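Local coordinates for protein probable ribosomal RNA small subunit methyltransferase (Thermus thermophilus, PDB 2ZUL) that probably transfers methyl groups from S-adenosylmethionine, which it binds, to the 16S RNA of the small ribosomal subunit, at residues G26-R31 with E73-A78. Numbering follows the deposited sequence.
Sequences GARGYR and ETSRAA
Arg28 and Glu73 reach for each other from opposite directions and meet in a salt bridge. In Arg28 a chi1 of 72° puts CG between the backbone N and the carbonyl carbon, from where the chain, straight from CG to NE, carries the guanidinium across to Glu73. It arrives end-on and turns both terminal nitrogens onto a single carboxylate oxygen: NH1 to Glu73 OE2 at 2.7 Å and NH2 to the same OE2 at 3.0 Å. Glu73 OE2 lies near the guanidinium plane, yet the two flat groups are turned 67° apart, so this is not the coplanar side-by-side pairing; NH2 makes just a weak bond to Glu73 OE1. In Glu73, CG is anti to the backbone N, and a bend at chi2 brings the carboxylate round to the turn that follows, where Ser75 N meets the anti lone pair of Glu73 OE2 at 2.8 Å. Three donors thus share this oxygen, the Ser75 N-H nearly straight (163°) and the two arginine bonds more bent, while Gly55 N bonds to OE1 and Asn53 OD1 takes a hydrogen from Arg28 NH2. Were Glu73 an alanine, the Arg28 guanidinium would probably lose its counter-charge in this pair and Ser75 N this acceptor. A water accepts from Arg28 N and NH1 and donates to Ser75 OG, which also caps the helix, taking Ala78 N at 3.3 Å, and is hydrogen-bonded to Asp263. Next to this polar cluster, Ala27 CB rests on the first helical turn, 4.2 Å from Ala77 CB; Ala77 also packs on Asp288 of the S-adenosylmethionine site. Strand 68-73 turning into N-capped helix 76-84 is a beta-alpha connection of the Rossmann-like fold, here in the N-terminal of two mixed sheets, both ordered 3-2-1-4-5-7-6 as in class I methyltransferases.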
loop_
_atom_site.group_PDB
_atom_site.type_symbol
_atom_site.label_atom_id
_atom_site.label_comp_id
_atom_site.label_asym_id
_atom_site.label_seq_id
_atom_site.Cartn_x
_atom_site.Cartn_y
_atom_site.Cartn_z
ATOM N N GLY A 26 -3.727 5.146 8.950
ATOM C CA GLY A 26 -3.166 4.334 7.887
ATOM C C GLY A 26 -4.158 3.750 6.898
ATOM O O GLY A 26 -3.753 3.137 5.912
ATOM N N ALA A 27 -5.452 3.928 7.151
ATOM C CA ALA A 27 -6.479 3.410 6.249
ATOM C C ALA A 27 -7.110 4.556 5.462
ATOM O O ALA A 27 -7.669 5.489 6.043
ATOM C CB ALA A 27 -7.546 2.665 7.037
ATOM N N ARG A 28 -7.024 4.475 4.137
ATOM C CA ARG A 28 -7.562 5.510 3.260
ATOM C C ARG A 28 -9.084 5.445 3.156
ATOM O O ARG A 28 -9.692 4.427 3.485
ATOM C CB ARG A 28 -6.956 5.357 1.861
ATOM C CG ARG A 28 -7.471 4.141 1.096
ATOM C CD ARG A 28 -6.689 3.891 -0.196
ATOM N NE ARG A 28 -7.339 2.889 -1.045
ATOM C CZ ARG A 28 -7.576 1.632 -0.680
ATOM N NH1 ARG A 28 -7.216 1.207 0.527
ATOM N NH2 ARG A 28 -8.181 0.797 -1.521
ATOM N N GLY A 29 -9.701 6.535 2.704
ATOM C CA GLY A 29 -11.145 6.516 2.531
ATOM C C GLY A 29 -12.015 7.446 3.351
ATOM O O GLY A 29 -13.163 7.691 2.979
ATOM N N TYR A 30 -11.498 7.956 4.464
ATOM C CA TYR A 30 -12.294 8.853 5.293
ATOM C C TYR A 30 -11.806 10.292 5.194
ATOM O O TYR A 30 -10.602 10.559 5.140
ATOM C CB TYR A 30 -12.281 8.401 6.753
ATOM C CG TYR A 30 -13.647 8.471 7.403
ATOM C CD1 TYR A 30 -14.653 7.574 7.048
ATOM C CD2 TYR A 30 -13.938 9.441 8.360
ATOM C CE1 TYR A 30 -15.917 7.635 7.633
ATOM C CE2 TYR A 30 -15.200 9.514 8.950
ATOM C CZ TYR A 30 -16.183 8.607 8.583
ATOM O OH TYR A 30 -17.422 8.659 9.177
ATOM N N ARG A 31 -12.757 11.216 5.182
ATOM C CA ARG A 31 -12.458 12.635 5.064
ATOM C C ARG A 31 -11.732 12.853 3.744
ATOM O O ARG A 31 -10.908 13.759 3.621
ATOM C CB ARG A 31 -11.578 13.114 6.224
ATOM C CG ARG A 31 -12.052 12.691 7.610
ATOM C CD ARG A 31 -13.490 13.096 7.896
ATOM N NE ARG A 31 -13.840 12.833 9.292
ATOM C CZ ARG A 31 -15.077 12.855 9.778
ATOM N NH1 ARG A 31 -16.104 13.127 8.985
ATOM N NH2 ARG A 31 -15.286 12.607 11.065
ATOM N N GLU A 73 -10.191 -5.114 -1.841
ATOM C CA GLU A 73 -9.267 -4.261 -1.100
ATOM C C GLU A 73 -7.833 -4.787 -1.073
ATOM O O GLU A 73 -7.596 -5.970 -0.835
ATOM C CB GLU A 73 -9.777 -4.097 0.335
ATOM C CG GLU A 73 -8.935 -3.175 1.191
ATOM C CD GLU A 73 -8.748 -1.819 0.554
ATOM O OE1 GLU A 73 -9.764 -1.125 0.306
ATOM O OE2 GLU A 73 -7.582 -1.449 0.298
ATOM N N THR A 74 -6.879 -3.891 -1.298
ATOM C CA THR A 74 -5.464 -4.258 -1.312
ATOM C C THR A 74 -4.718 -3.852 -0.044
ATOM O O THR A 74 -3.665 -4.412 0.264
ATOM C CB THR A 74 -4.757 -3.613 -2.501
ATOM O OG1 THR A 74 -5.002 -2.203 -2.482
ATOM C CG2 THR A 74 -5.277 -4.198 -3.808
ATOM N N SER A 75 -5.260 -2.877 0.682
ATOM C CA SER A 75 -4.629 -2.398 1.912
ATOM C C SER A 75 -5.099 -3.187 3.129
ATOM O O SER A 75 -6.298 -3.273 3.393
ATOM C CB SER A 75 -4.947 -0.909 2.113
ATOM O OG SER A 75 -4.612 -0.483 3.426
ATOM N N ARG A 76 -4.160 -3.755 3.884
ATOM C CA ARG A 76 -4.548 -4.531 5.057
ATOM C C ARG A 76 -5.211 -3.637 6.101
ATOM O O ARG A 76 -6.182 -4.036 6.739
ATOM C CB ARG A 76 -3.338 -5.227 5.682
ATOM C CG ARG A 76 -3.719 -6.467 6.476
ATOM C CD ARG A 76 -4.093 -7.612 5.541
ATOM N NE ARG A 76 -4.663 -8.742 6.269
ATOM C CZ ARG A 76 -4.680 -9.991 5.815
ATOM N NH1 ARG A 76 -4.153 -10.279 4.632
ATOM N NH2 ARG A 76 -5.220 -10.955 6.552
ATOM N N ALA A 77 -4.674 -2.431 6.282
ATOM C CA ALA A 77 -5.241 -1.497 7.245
ATOM C C ALA A 77 -6.708 -1.246 6.900
ATOM O O ALA A 77 -7.581 -1.292 7.769
ATOM C CB ALA A 77 -4.461 -0.184 7.228
ATOM N N ALA A 78 -6.979 -0.987 5.624
ATOM C CA ALA A 78 -8.346 -0.736 5.182
ATOM C C ALA A 78 -9.207 -1.986 5.308
ATOM O O ALA A 78 -10.382 -1.900 5.675
ATOM C CB ALA A 78 -8.351 -0.237 3.730
HETATM O O HOH W 1 -5.538 2.164 2.898
#